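Local coordinates for protein Eps1p (Saccharomyces cerevisiae, PDB 4TW5) that belongs to the protein disulfide isomerase family of the thioredoxin superfamily and pairs two thioredoxin-like domains, each with a Cys-x-x-Cys disulfide, at residues A[17-20]-A[21-25]; A[52-55]-A[56-60]; A[80-84]-A[85-89]; A[187-190]-A[191-195]; A[209-212]-A[213-217]. All coordinates share one frame; numbering follows the deposited sequence.

Contact 1: A[17-20]-A[21-25]; sequences TNFK and EELSK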
loop_
_atom_site.group_PDB
_atom_site.type_symbol
_atom_site.label_atom_id
_atom_site.label_comp_id
_atom_site.label_asym_id
_atom_site.label_seq_id
_atom_site.Cartn_x
_atom_site.Cartn_y
_atom_site.Cartn_z
ATOM N N THR A 17 14.686 42.963 -47.223
ATOM C CA THR A 17 14.015 42.599 -48.467
ATOM C C THR A 17 13.603 41.129 -48.462
ATOM O O THR A 17 12.711 40.730 -49.206
ATOM C CB THR A 17 14.913 42.826 -49.701
ATOM O OG1 THR A 17 15.878 41.768 -49.789
ATOM C CG2 THR A 17 15.612 44.175 -49.627
ATOM N N ASN A 18 14.247 40.345 -47.599
ATOM C CA ASN A 18 14.097 38.886 -47.568
ATOM C C ASN A 18 13.392 38.287 -46.380
ATOM O O ASN A 18 12.822 37.199 -46.485
ATOM C CB ASN A 18 15.486 38.209 -47.565
ATOM C CG ASN A 18 16.101 38.105 -48.917
ATOM O OD1 ASN A 18 15.407 38.148 -49.932
ATOM N ND2 ASN A 18 17.416 37.905 -48.951
ATOM N N PHE A 19 13.424 39.005 -45.264
ATOM C CA PHE A 19 13.157 38.400 -43.967
ATOM C C PHE A 19 11.767 37.775 -43.951
ATOM O O PHE A 19 11.635 36.554 -43.856
ATOM C CB PHE A 19 13.322 39.451 -42.854
ATOM C CG PHE A 19 13.365 38.876 -41.468
ATOM C CD1 PHE A 19 14.486 38.201 -41.030
ATOM C CD2 PHE A 19 12.314 39.041 -40.597
ATOM C CE1 PHE A 19 14.553 37.682 -39.759
ATOM C CE2 PHE A 19 12.373 38.518 -39.322
ATOM C CZ PHE A 19 13.493 37.838 -38.906
ATOM N N LYS A 20 10.738 38.578 -44.176
ATOM C CA LYS A 20 9.390 38.068 -44.009
ATOM C C LYS A 20 9.013 37.071 -45.107
ATOM O O LYS A 20 8.302 36.100 -44.852
ATOM C CB LYS A 20 8.393 39.236 -43.982
ATOM C CG LYS A 20 6.953 38.821 -44.211
ATOM C CD LYS A 20 5.975 39.824 -43.637
ATOM C CE LYS A 20 4.537 39.501 -44.039
ATOM N NZ LYS A 20 3.570 40.414 -43.346
ATOM N N GLU A 21 9.624 37.200 -46.275
ATOM C CA GLU A 21 9.257 36.338 -47.381
ATOM C C GLU A 21 9.842 34.955 -47.158
ATOM O O GLU A 21 9.206 33.927 -47.394
ATOM C CB GLU A 21 9.799 36.918 -48.686
ATOM C CG GLU A 21 9.161 38.236 -49.094
ATOM C CD GLU A 21 9.813 39.436 -48.394
ATOM O OE1 GLU A 21 10.711 39.235 -47.551
ATOM O OE2 GLU A 21 9.428 40.587 -48.688
ATOM N N GLU A 22 11.056 34.953 -46.633
ATOM C CA GLU A 22 11.749 33.732 -46.309
ATOM C C GLU A 22 11.167 32.956 -45.111
ATOM O O GLU A 22 11.130 31.726 -45.139
ATOM C CB GLU A 22 13.224 34.057 -46.094
ATOM C CG GLU A 22 14.035 32.870 -45.653
ATOM C CD GLU A 22 14.106 31.789 -46.716
ATOM O OE1 GLU A 22 13.898 32.115 -47.908
ATOM O OE2 GLU A 22 14.373 30.620 -46.338
ATOM N N LEU A 23 10.721 33.654 -44.067
ATOM C CA LEU A 23 10.177 32.969 -42.882
ATOM C C LEU A 23 8.714 32.512 -43.057
ATOM O O LEU A 23 8.177 31.817 -42.200
ATOM C CB LEU A 23 10.279 33.860 -41.637
ATOM C CG LEU A 23 11.646 34.455 -41.253
ATOM C CD1 LEU A 23 11.751 34.736 -39.752
ATOM C CD2 LEU A 23 12.837 33.609 -41.708
ATOM N N SER A 24 8.080 32.874 -44.170
ATOM C CA SER A 24 6.678 32.513 -44.406
ATOM C C SER A 24 6.450 31.026 -44.711
ATOM O O SER A 24 5.307 30.615 -44.895
ATOM C CB SER A 24 6.084 33.358 -45.533
ATOM O OG SER A 24 6.747 33.122 -46.759
ATOM N N LYS A 25 7.514 30.232 -44.857
ATOM C CA LYS A 25 7.363 28.781 -45.013
ATOM C C LYS A 25 8.351 28.024 -44.135
ATOM O O LYS A 25 9.519 28.391 -44.052
ATOM C CB LYS A 25 7.541 28.361 -46.479
ATOM C CG LYS A 25 6.409 28.789 -47.406
ATOM C CD LYS A 25 5.057 28.261 -46.931
ATOM C CE LYS A 25 3.919 29.058 -47.563
ATOM N NZ LYS A 25 2.589 28.640 -47.026
#
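Phe19 and Leu23, one helical turn apart, meet through a single methyl: Leu23 CD1 sits over one face of the Phe19 ring, displaced toward its rim, and comes 3.7 Å from Phe19 CZ. CD1 stands 4.0 Å from the ring centroid, 25° off the ring normal, a CH-pi contact in which the two side chains slant across each other. The ring reaches that place because its CG lies anti to the backbone N (chi1 -167°), while Leu23 turns the other way, with CG beside its own N. The backbone beneath fixes the spacing: Leu23 N donates to Phe19 O at 3.0 Å, and one residue earlier Glu22 N donates to Asn18 O at 2.9 Å. Asn18 O also receives a weak, strongly bent bond from Glu21 N. This is the short helix 19-23 that precedes the first strand, 27-33, of the N-terminal thioredoxin domain, and its apolar side lies on that strand: Phe19 touches Ile30 and Phe32, Leu23 touches His28 and Ile30, and both rest on Leu14. At the far end Ser24 OG turns back to the carbonyl of Glu21, 2.7 Å from Glu21 O. Glu22, bent at chi2, leads its carboxylate away from the turn to His28, where OE2 is hydrogen-bonded to NE2. Thr17 OG1, ahead of the helix, is hydrogen-bonded to Asn15 OD1.

Contact 2: A[52-55]-A[56-60]; sequences EEFK and EESKT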
loop_
_atom_site.group_PDB
_atom_site.type_symbol
_atom_site.label_atom_id
_atom_site.label_comp_id
_atom_site.label_asym_id
_atom_site.label_seq_id
_atom_site.Cartn_x
_atom_site.Cartn_y
_atom_site.Cartn_z
ATOM N N GLU A 52 26.235 23.193 -43.480
ATOM C CA GLU A 52 26.658 22.265 -44.510
ATOM C C GLU A 52 26.274 20.836 -44.169
ATOM O O GLU A 52 25.812 20.086 -45.033
ATOM C CB GLU A 52 28.188 22.342 -44.738
ATOM C CG GLU A 52 28.695 21.256 -45.703
ATOM C CD GLU A 52 30.143 21.412 -46.148
ATOM O OE1 GLU A 52 31.043 21.555 -45.290
ATOM O OE2 GLU A 52 30.375 21.378 -47.374
ATOM N N GLU A 53 26.421 20.464 -42.903
ATOM C CA GLU A 53 26.100 19.097 -42.523
ATOM C C GLU A 53 24.578 18.879 -42.488
ATOM O O GLU A 53 24.106 17.748 -42.612
ATOM C CB GLU A 53 26.717 18.766 -41.164
ATOM C CG GLU A 53 27.092 17.296 -40.994
ATOM C CD GLU A 53 28.302 16.889 -41.872
ATOM O OE1 GLU A 53 28.945 17.773 -42.502
ATOM O OE2 GLU A 53 28.610 15.676 -41.934
ATOM N N PHE A 54 23.819 19.966 -42.363
ATOM C CA PHE A 54 22.362 19.881 -42.231
ATOM C C PHE A 54 21.610 19.965 -43.550
ATOM O O PHE A 54 20.386 19.920 -43.559
ATOM C CB PHE A 54 21.841 20.983 -41.307
ATOM C CG PHE A 54 20.447 20.735 -40.805
ATOM C CD1 PHE A 54 20.198 19.714 -39.908
ATOM C CD2 PHE A 54 19.380 21.505 -41.258
ATOM C CE1 PHE A 54 18.928 19.476 -39.457
ATOM C CE2 PHE A 54 18.109 21.267 -40.809
ATOM C CZ PHE A 54 17.879 20.252 -39.906
ATOM N N LYS A 55 22.350 20.069 -44.652
ATOM C CA LYS A 55 21.784 20.290 -45.980
ATOM C C LYS A 55 20.663 19.313 -46.346
ATOM O O LYS A 55 19.663 19.717 -46.945
ATOM C CB LYS A 55 22.896 20.215 -47.040
ATOM C CG LYS A 55 23.631 21.538 -47.267
ATOM C CD LYS A 55 25.013 21.331 -47.883
ATOM C CE LYS A 55 24.918 20.567 -49.186
ATOM N NZ LYS A 55 26.226 20.319 -49.829
ATOM N N GLU A 56 20.859 18.031 -46.037
ATOM C CA GLU A 56 19.888 16.995 -46.402
ATOM C C GLU A 56 18.598 17.005 -45.577
ATOM O O GLU A 56 17.494 16.929 -46.119
ATOM C CB GLU A 56 20.518 15.601 -46.277
ATOM C CG GLU A 56 21.609 15.290 -47.282
ATOM C CD GLU A 56 21.248 15.715 -48.699
ATOM O OE1 GLU A 56 20.164 15.319 -49.195
ATOM O OE2 GLU A 56 22.055 16.444 -49.317
ATOM N N GLU A 57 18.754 17.110 -44.263
ATOM C CA GLU A 57 17.642 17.031 -43.332
ATOM C C GLU A 57 16.820 18.294 -43.485
ATOM O O GLU A 57 15.588 18.272 -43.377
ATOM C CB GLU A 57 18.171 16.851 -41.912
ATOM C CG GLU A 57 18.828 15.475 -41.745
ATOM C CD GLU A 57 19.348 15.195 -40.345
ATOM O OE1 GLU A 57 20.009 14.144 -40.175
ATOM O OE2 GLU A 57 19.182 16.049 -39.444
ATOM N N SER A 58 17.520 19.372 -43.827
ATOM C CA SER A 58 16.919 20.671 -44.071
ATOM C C SER A 58 15.745 20.572 -45.026
ATOM O O SER A 58 14.706 21.187 -44.813
ATOM C CB SER A 58 17.964 21.619 -44.644
ATOM O OG SER A 58 17.391 22.876 -44.919
ATOM N N LYS A 59 15.915 19.757 -46.059
ATOM C CA LYS A 59 14.904 19.558 -47.089
ATOM C C LYS A 59 13.721 18.793 -46.515
ATOM O O LYS A 59 12.576 19.197 -46.659
ATOM C CB LYS A 59 15.479 18.746 -48.264
ATOM C CG LYS A 59 16.552 19.414 -49.094
ATOM C CD LYS A 59 17.370 18.340 -49.801
ATOM C CE LYS A 59 18.581 18.910 -50.519
ATOM N NZ LYS A 59 19.441 17.801 -51.053
ATOM N N THR A 60 14.025 17.692 -45.837
ATOM C CA THR A 60 13.007 16.754 -45.360
ATOM C C THR A 60 12.284 17.182 -44.060
ATOM O O THR A 60 11.180 16.741 -43.813
ATOM C CB THR A 60 13.638 15.358 -45.172
ATOM O OG1 THR A 60 14.827 15.474 -44.382
ATOM C CG2 THR A 60 14.024 14.747 -46.542
#
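Ser58 N donates to Phe54 O at 2.9 Å, an i to i+4 bond at the start of the 56-60 turn. The Phe54 ring folds over the same turn, its CG anti to the backbone N (chi1 -163°), and lays one face on the backbone: Ser58 N lies 3.6 Å above the ring plane, toward the rim. Over this face too comes Glu57 CB, 4.1 Å from the centroid in a CH-pi contact. The Glu57 chain then runs out extended, crossing the ring nearly at a right angle, with OE2 3.4 Å from Phe54 CE1. Its other oxygen, OE1, forms a salt bridge with Arg115, and Ser58 OG bonds to Ile63 O. The outer side carries a second ion pair, Lys59 NZ to Glu56 OE1 at 3.2 Å. Phe54 also meets Phe65 edge-to-face and touches Ile111 and Ala114 of helix 107-118. One flank of the turn is thus apolar and faces the thioredoxin core, while the salt bridges tie its charged groups to the neighbouring helix and to one another.

Contact 3: A[80-84]-A[85-89]; sequences ENIEY and FPEIR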
loop_
_atom_site.group_PDB
_atom_site.type_symbol
_atom_site.label_atom_id
_atom_site.label_comp_id
_atom_site.label_asym_id
_atom_site.label_seq_id
_atom_site.Cartn_x
_atom_site.Cartn_y
_atom_site.Cartn_z
ATOM N N GLU A 80 13.114 43.135 -34.192
ATOM C CA GLU A 80 13.093 41.790 -33.631
ATOM C C GLU A 80 13.556 41.823 -32.179
ATOM O O GLU A 80 13.633 40.784 -31.518
ATOM C CB GLU A 80 13.958 40.835 -34.468
ATOM C CG GLU A 80 13.395 40.554 -35.866
ATOM C CD GLU A 80 11.975 39.973 -35.839
ATOM O OE1 GLU A 80 11.696 39.118 -34.971
ATOM O OE2 GLU A 80 11.134 40.376 -36.677
ATOM N N ASN A 81 13.892 43.022 -31.707
ATOM C CA ASN A 81 14.238 43.256 -30.306
ATOM C C ASN A 81 15.448 42.456 -29.839
ATOM O O ASN A 81 15.434 41.892 -28.751
ATOM C CB ASN A 81 13.038 42.935 -29.416
ATOM C CG ASN A 81 11.832 43.792 -29.741
ATOM O OD1 ASN A 81 11.828 44.998 -29.480
ATOM N ND2 ASN A 81 10.797 43.176 -30.323
ATOM N N ILE A 82 16.487 42.408 -30.666
ATOM C CA ILE A 82 17.726 41.727 -30.307
ATOM C C ILE A 82 18.356 42.371 -29.081
ATOM O O ILE A 82 18.601 43.575 -29.070
ATOM C CB ILE A 82 18.738 41.758 -31.473
ATOM C CG1 ILE A 82 18.118 41.162 -32.736
ATOM C CG2 ILE A 82 20.033 41.040 -31.102
ATOM C CD1 ILE A 82 17.529 39.773 -32.528
ATOM N N GLU A 83 18.623 41.571 -28.052
ATOM C CA GLU A 83 19.230 42.095 -26.836
ATOM C C GLU A 83 20.731 41.851 -26.818
ATOM O O GLU A 83 21.492 42.717 -26.401
ATOM C CB GLU A 83 18.581 41.513 -25.574
ATOM C CG GLU A 83 17.075 41.744 -25.458
ATOM C CD GLU A 83 16.429 40.945 -24.332
ATOM O OE1 GLU A 83 16.895 39.822 -24.049
ATOM O OE2 GLU A 83 15.465 41.453 -23.713
ATOM N N TYR A 84 21.167 40.685 -27.278
ATOM C CA TYR A 84 22.585 40.365 -27.215
ATOM C C TYR A 84 23.140 39.871 -28.543
ATOM O O TYR A 84 22.392 39.605 -29.481
ATOM C CB TYR A 84 22.829 39.312 -26.124
ATOM C CG TYR A 84 21.892 38.119 -26.173
ATOM C CD1 TYR A 84 22.293 36.914 -26.749
ATOM C CD2 TYR A 84 20.610 38.192 -25.635
ATOM C CE1 TYR A 84 21.442 35.816 -26.789
ATOM C CE2 TYR A 84 19.751 37.104 -25.673
ATOM C CZ TYR A 84 20.171 35.921 -26.248
ATOM O OH TYR A 84 19.309 34.851 -26.279
ATOM N N PHE A 85 24.459 39.751 -28.600
ATOM C CA PHE A 85 25.178 39.226 -29.751
ATOM C C PHE A 85 26.138 38.138 -29.280
ATOM O O PHE A 85 26.849 38.325 -28.289
ATOM C CB PHE A 85 25.942 40.332 -30.481
ATOM C CG PHE A 85 25.064 41.298 -31.230
ATOM C CD1 PHE A 85 23.969 40.848 -31.952
ATOM C CD2 PHE A 85 25.337 42.659 -31.213
ATOM C CE1 PHE A 85 23.163 41.739 -32.650
ATOM C CE2 PHE A 85 24.537 43.557 -31.901
ATOM C CZ PHE A 85 23.446 43.095 -32.621
ATOM N N PRO A 86 26.132 36.980 -29.960
ATOM C CA PRO A 86 25.170 36.695 -31.026
ATOM C C PRO A 86 23.882 36.148 -30.428
ATOM O O PRO A 86 23.904 35.632 -29.307
ATOM C CB PRO A 86 25.879 35.635 -31.854
ATOM C CG PRO A 86 26.680 34.886 -30.839
ATOM C CD PRO A 86 27.092 35.878 -29.783
ATOM N N GLU A 87 22.782 36.237 -31.163
ATOM C CA GLU A 87 21.518 35.711 -30.664
ATOM C C GLU A 87 20.883 34.724 -31.627
ATOM O O GLU A 87 20.511 35.087 -32.751
ATOM C CB GLU A 87 20.547 36.841 -30.376
ATOM C CG GLU A 87 19.236 36.338 -29.836
ATOM C CD GLU A 87 18.427 37.411 -29.160
ATOM O OE1 GLU A 87 18.944 38.538 -28.992
ATOM O OE2 GLU A 87 17.265 37.121 -28.803
ATOM N N ILE A 88 20.759 33.477 -31.176
ATOM C CA ILE A 88 20.193 32.413 -31.998
ATOM C C ILE A 88 18.709 32.158 -31.706
ATOM O O ILE A 88 18.341 31.843 -30.578
ATOM C CB ILE A 88 20.965 31.120 -31.795
ATOM C CG1 ILE A 88 22.464 31.395 -31.894
ATOM C CG2 ILE A 88 20.514 30.063 -32.809
ATOM C CD1 ILE A 88 23.303 30.189 -31.624
ATOM N N ARG A 89 17.867 32.267 -32.730
ATOM C CA ARG A 89 16.410 32.232 -32.551
ATOM C C ARG A 89 15.668 31.287 -33.506
ATOM O O ARG A 89 16.125 31.034 -34.629
ATOM C CB ARG A 89 15.834 33.631 -32.731
ATOM C CG ARG A 89 16.286 34.678 -31.737
ATOM C CD ARG A 89 15.486 35.935 -31.958
ATOM N NE ARG A 89 15.741 36.951 -30.950
ATOM C CZ ARG A 89 14.961 38.008 -30.753
ATOM N NH1 ARG A 89 13.889 38.190 -31.503
ATOM N NH2 ARG A 89 15.260 38.889 -29.814
#
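Phe85 CE1 meets Ile82 CG2 at 3.6 Å, the two side chains crossing at about a right angle. Pro86, joined through a cis peptide as is the proline before this strand in thioredoxins, offers its carbonyl O to the edge of the Tyr84 ring. Glu87, CG anti to the backbone N (chi1 -179°), runs out extended and stacks its carboxylate flat on one face of that ring, the planes 1° apart. Its OE1 takes the Glu83 N-H at 3.2 Å through the syn lone pair. Arg89 grips Glu87 OE2 side-on, from NE at 2.6 Å and NH2 at 2.9 Å, both from above the carboxylate plane. Arg89 NH1 also reaches Glu80 O at 2.6 Å, just ahead of Asn81, whose positive phi closes the helix in a Schellman motif, and Ile82 CD1 covers the centre of one guanidinium face. Tyr91 OH bonds both Glu80 OE1 and Arg89 NH1. Pairing of the buried carboxylate and guanidinium probably offsets much of their charge and should favour the ionised form of each.

Contact 4: A[187-190]-A[191-195]; sequences WKII and SRQLA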
loop_
_atom_site.group_PDB
_atom_site.type_symbol
_atom_site.label_atom_id
_atom_site.label_comp_id
_atom_site.label_asym_id
_atom_site.label_seq_id
_atom_site.Cartn_x
_atom_site.Cartn_y
_atom_site.Cartn_z
ATOM N N TRP A 187 3.567 14.730 -22.682
ATOM C CA TRP A 187 4.477 13.616 -22.465
ATOM C C TRP A 187 4.929 12.943 -23.764
ATOM O O TRP A 187 6.096 12.557 -23.908
ATOM C CB TRP A 187 3.857 12.593 -21.536
ATOM C CG TRP A 187 4.836 11.563 -21.163
ATOM C CD1 TRP A 187 4.816 10.251 -21.519
ATOM C CD2 TRP A 187 6.041 11.762 -20.404
ATOM N NE1 TRP A 187 5.910 9.610 -21.009
ATOM C CE2 TRP A 187 6.702 10.515 -20.347
ATOM C CE3 TRP A 187 6.634 12.879 -19.792
ATOM C CZ2 TRP A 187 7.928 10.329 -19.676
ATOM C CZ3 TRP A 187 7.880 12.698 -19.107
ATOM C CH2 TRP A 187 8.492 11.421 -19.051
ATOM N N LYS A 188 4.010 12.818 -24.709
ATOM C CA LYS A 188 4.322 12.268 -26.008
ATOM C C LYS A 188 5.336 13.146 -26.751
ATOM O O LYS A 188 6.289 12.648 -27.319
ATOM C CB LYS A 188 3.041 12.133 -26.834
ATOM C CG LYS A 188 3.224 11.510 -28.205
ATOM C CD LYS A 188 1.863 11.197 -28.769
ATOM C CE LYS A 188 1.940 10.533 -30.115
ATOM N NZ LYS A 188 0.580 10.166 -30.576
ATOM N N ILE A 189 5.142 14.458 -26.711
ATOM C CA ILE A 189 6.046 15.371 -27.394
ATOM C C ILE A 189 7.455 15.282 -26.746
ATOM O O ILE A 189 8.456 15.090 -27.442
ATOM C CB ILE A 189 5.486 16.827 -27.350
ATOM C CG1 ILE A 189 4.152 16.906 -28.087
ATOM C CG2 ILE A 189 6.440 17.815 -27.970
ATOM C CD1 ILE A 189 3.385 18.208 -27.857
ATOM N N ILE A 190 7.499 15.321 -25.418
ATOM C CA ILE A 190 8.719 15.111 -24.650
ATOM C C ILE A 190 9.411 13.819 -25.004
ATOM O O ILE A 190 10.654 13.788 -25.072
ATOM C CB ILE A 190 8.429 15.125 -23.155
ATOM C CG1 ILE A 190 7.969 16.517 -22.746
ATOM C CG2 ILE A 190 9.623 14.677 -22.347
ATOM C CD1 ILE A 190 7.315 16.563 -21.398
ATOM N N SER A 191 8.657 12.737 -25.186
ATOM C CA SER A 191 9.301 11.459 -25.469
ATOM C C SER A 191 10.004 11.493 -26.829
ATOM O O SER A 191 11.101 10.972 -26.979
ATOM C CB SER A 191 8.312 10.310 -25.429
ATOM O OG SER A 191 7.520 10.280 -26.597
ATOM N N ARG A 192 9.383 12.137 -27.808
ATOM C CA ARG A 192 9.959 12.161 -29.137
ATOM C C ARG A 192 11.147 13.125 -29.197
ATOM O O ARG A 192 12.124 12.831 -29.830
ATOM C CB ARG A 192 8.901 12.531 -30.170
ATOM C CG ARG A 192 7.975 11.354 -30.510
ATOM C CD ARG A 192 6.760 11.749 -31.379
ATOM N NE ARG A 192 7.034 12.441 -32.646
ATOM C CZ ARG A 192 7.540 11.869 -33.737
ATOM N NH1 ARG A 192 7.840 10.584 -33.739
ATOM N NH2 ARG A 192 7.717 12.583 -34.836
ATOM N N GLN A 193 11.070 14.259 -28.525
ATOM C CA GLN A 193 12.182 15.197 -28.536
ATOM C C GLN A 193 13.419 14.606 -27.841
ATOM O O GLN A 193 14.532 14.735 -28.341
ATOM C CB GLN A 193 11.756 16.518 -27.882
ATOM C CG GLN A 193 10.762 17.320 -28.730
ATOM C CD GLN A 193 10.451 18.676 -28.122
ATOM O OE1 GLN A 193 10.132 18.769 -26.947
ATOM N NE2 GLN A 193 10.544 19.730 -28.916
ATOM N N LEU A 194 13.211 13.893 -26.735
ATOM C CA LEU A 194 14.315 13.306 -25.994
ATOM C C LEU A 194 14.913 12.128 -26.734
ATOM O O LEU A 194 16.058 11.740 -26.475
ATOM C CB LEU A 194 13.883 12.869 -24.595
ATOM C CG LEU A 194 13.753 14.045 -23.628
ATOM C CD1 LEU A 194 13.333 13.576 -22.231
ATOM C CD2 LEU A 194 15.038 14.863 -23.578
ATOM N N ALA A 195 14.134 11.526 -27.619
ATOM C CA ALA A 195 14.644 10.417 -28.400
ATOM C C ALA A 195 15.810 10.832 -29.338
ATOM O O ALA A 195 16.688 10.028 -29.612
ATOM C CB ALA A 195 13.517 9.788 -29.202
#
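Helix 180-196 is the connecting helix of a beta-alpha-beta unit, between strands 155-160 and 200-205, and residues 187-195 form its middle and C-terminal turns, most of them buried. Lys188 O accepts twice from the same face of its plane: from Ser191 OG at 2.8 Å and from Arg192 N at 3.2 Å. The serine hydroxyl gets there because OG stands between its backbone N and carbonyl carbon (chi1 77°), which folds it back over the preceding turn; it also bonds to Glu134 N. Ile190 and Leu194 lie side by side and point the same way, with Ile190 CG2 3.9 Å from Leu194 CD1, beside the backbone bond Leu194 N to Ile190 O. Ile189 and Gln193 run alongside in like manner, CG2 touching OE1 at 3.9 Å, while the Gln193 amide is held by Ser258 OG and Arg116 O. Gln193 N to Ile189 O and Ser191 N to Trp187 O are both 2.9 Å. Lys188 NZ forms a salt bridge with Asp169, and Trp187 NE1 bonds to Ser135 OG. Trp187, Ile190 and Leu194 pack on Leu156 of strand 155-160, the helix-on-sheet layer of a thioredoxin-like beta-alpha-beta crossover.

Contact 5: A[209-212]-A[213-217]; sequences NPTI and CEELG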
loop_
_atom_site.group_PDB
_atom_site.type_symbol
_atom_site.label_atom_id
_atom_site.label_comp_id
_atom_site.label_asym_id
_atom_site.label_seq_id
_atom_site.Cartn_x
_atom_site.Cartn_y
_atom_site.Cartn_z
ATOM N N ASN A 209 1.414 -0.066 -9.012
ATOM C CA ASN A 209 2.720 -0.094 -8.332
ATOM C C ASN A 209 2.709 0.724 -7.044
ATOM O O ASN A 209 3.488 1.669 -6.892
ATOM C CB ASN A 209 3.820 0.433 -9.263
ATOM C CG ASN A 209 4.103 -0.510 -10.401
ATOM O OD1 ASN A 209 4.730 -1.542 -10.193
ATOM N ND2 ASN A 209 3.638 -0.169 -11.611
ATOM N N PRO A 210 1.809 0.372 -6.111
ATOM C CA PRO A 210 1.587 1.254 -4.959
ATOM C C PRO A 210 2.819 1.440 -4.091
ATOM O O PRO A 210 3.108 2.581 -3.714
ATOM C CB PRO A 210 0.464 0.553 -4.159
ATOM C CG PRO A 210 0.465 -0.867 -4.618
ATOM C CD PRO A 210 0.966 -0.840 -6.057
ATOM N N THR A 211 3.522 0.360 -3.768
ATOM C CA THR A 211 4.612 0.477 -2.808
ATOM C C THR A 211 5.728 1.339 -3.389
ATOM O O THR A 211 6.269 2.214 -2.716
ATOM C CB THR A 211 5.189 -0.891 -2.391
ATOM O OG1 THR A 211 4.156 -1.713 -1.827
ATOM C CG2 THR A 211 6.305 -0.698 -1.365
ATOM N N ILE A 212 6.069 1.099 -4.639
ATOM C CA ILE A 212 7.062 1.922 -5.302
ATOM C C ILE A 212 6.671 3.401 -5.356
ATOM O O ILE A 212 7.446 4.265 -4.984
ATOM C CB ILE A 212 7.321 1.404 -6.700
ATOM C CG1 ILE A 212 7.924 0.000 -6.594
ATOM C CG2 ILE A 212 8.230 2.349 -7.434
ATOM C CD1 ILE A 212 8.220 -0.636 -7.916
ATOM N N CYS A 213 5.452 3.700 -5.766
ATOM C CA CYS A 213 5.022 5.094 -5.851
ATOM C C CYS A 213 4.905 5.780 -4.463
ATOM O O CYS A 213 5.109 6.993 -4.319
ATOM C CB CYS A 213 3.698 5.161 -6.604
ATOM S SG CYS A 213 3.878 4.901 -8.413
ATOM N N GLU A 214 4.566 5.006 -3.444
ATOM C CA GLU A 214 4.502 5.548 -2.096
ATOM C C GLU A 214 5.901 5.887 -1.601
ATOM O O GLU A 214 6.141 6.985 -1.109
ATOM C CB GLU A 214 3.766 4.571 -1.164
ATOM C CG GLU A 214 2.238 4.738 -1.295
ATOM C CD GLU A 214 1.426 3.530 -0.814
ATOM O OE1 GLU A 214 2.002 2.526 -0.343
ATOM O OE2 GLU A 214 0.194 3.582 -0.945
ATOM N N GLU A 215 6.833 4.962 -1.795
ATOM C CA GLU A 215 8.199 5.155 -1.342
ATOM C C GLU A 215 8.895 6.328 -2.030
ATOM O O GLU A 215 9.634 7.065 -1.384
ATOM C CB GLU A 215 8.976 3.869 -1.577
ATOM C CG GLU A 215 8.624 2.760 -0.612
ATOM C CD GLU A 215 9.431 1.501 -0.854
ATOM O OE1 GLU A 215 10.023 1.381 -1.949
ATOM O OE2 GLU A 215 9.492 0.645 0.056
ATOM N N LEU A 216 8.591 6.536 -3.310
ATOM C CA LEU A 216 9.172 7.594 -4.128
ATOM C C LEU A 216 8.575 8.967 -3.881
ATOM O O LEU A 216 9.031 9.964 -4.449
ATOM C CB LEU A 216 8.993 7.268 -5.604
ATOM C CG LEU A 216 9.816 6.115 -6.160
ATOM C CD1 LEU A 216 9.656 6.091 -7.648
ATOM C CD2 LEU A 216 11.247 6.268 -5.783
ATOM N N GLY A 217 7.508 9.021 -3.092
ATOM C CA GLY A 217 6.847 10.286 -2.880
ATOM C C GLY A 217 5.769 10.619 -3.882
ATOM O O GLY A 217 5.473 11.806 -4.055
#
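Ile212 and Leu216 run alongside each other in the same direction, four residues apart, with Ile212 CG2 4.0 Å from Leu216 CD1. Thr211 and Glu215, one residue back, lie side by side in the same way: Thr211 CG2 is 3.7 Å from Glu215 OE2. A chi1 of -58° sets Thr211 OG1 beside the backbone N and leaves CG2 anti to it, turned toward Glu215, whose own chain leaves extended beyond CG; Ile212 likewise holds CG2 anti to its N. Glu214 CG and carboxylate lie close to Pro210 O, to which Glu214 N donates at 2.8 Å. Cys213 N bonds to Asn209 O at 3.0 Å, and Cys213 SG lies 3.6 Å from that same oxygen before joining Cys206 in a disulfide. Asn209 occupies the N-cap position, but its side chain bonds back through ND2 to Asn205 O at the end of strand 200-205. Gly217 closes the turn in a Schellman motif with positive phi, where a side chain would press on the carbonyl before it. Ile212 and Leu216 lean on Phe143 of helix 140-150, Cys213 and Leu216 on Phe159 of strand 155-160, and Cys213 also on Val204 of strand 200-205; Glu214 meets Glu214 of a second subunit.

Along the chain the five contacts come in series, three in the N-terminal thioredoxin domain and two in the C-terminal half. Contacts 1 and 3 touch, Phe19 CE2 lying 3.5 Å from Glu80 OE2, because helix 19-23 and the loop before strand 87-92 both border strand 27-33. Contact 2 lies apart from them, centres about 19 Å from contact 1 and 24 Å from contact 3, in the helices leading to strand 63-69 of the same four-stranded sheet. Contacts 4 and 5, centres about 24 Å apart, both serve the second sheet through strands 155-160 and 200-205. Contacts 1 and 5 are about 52 Å apart between centres, so the set spans an elongated two-domain chain, with contact 4 near its middle.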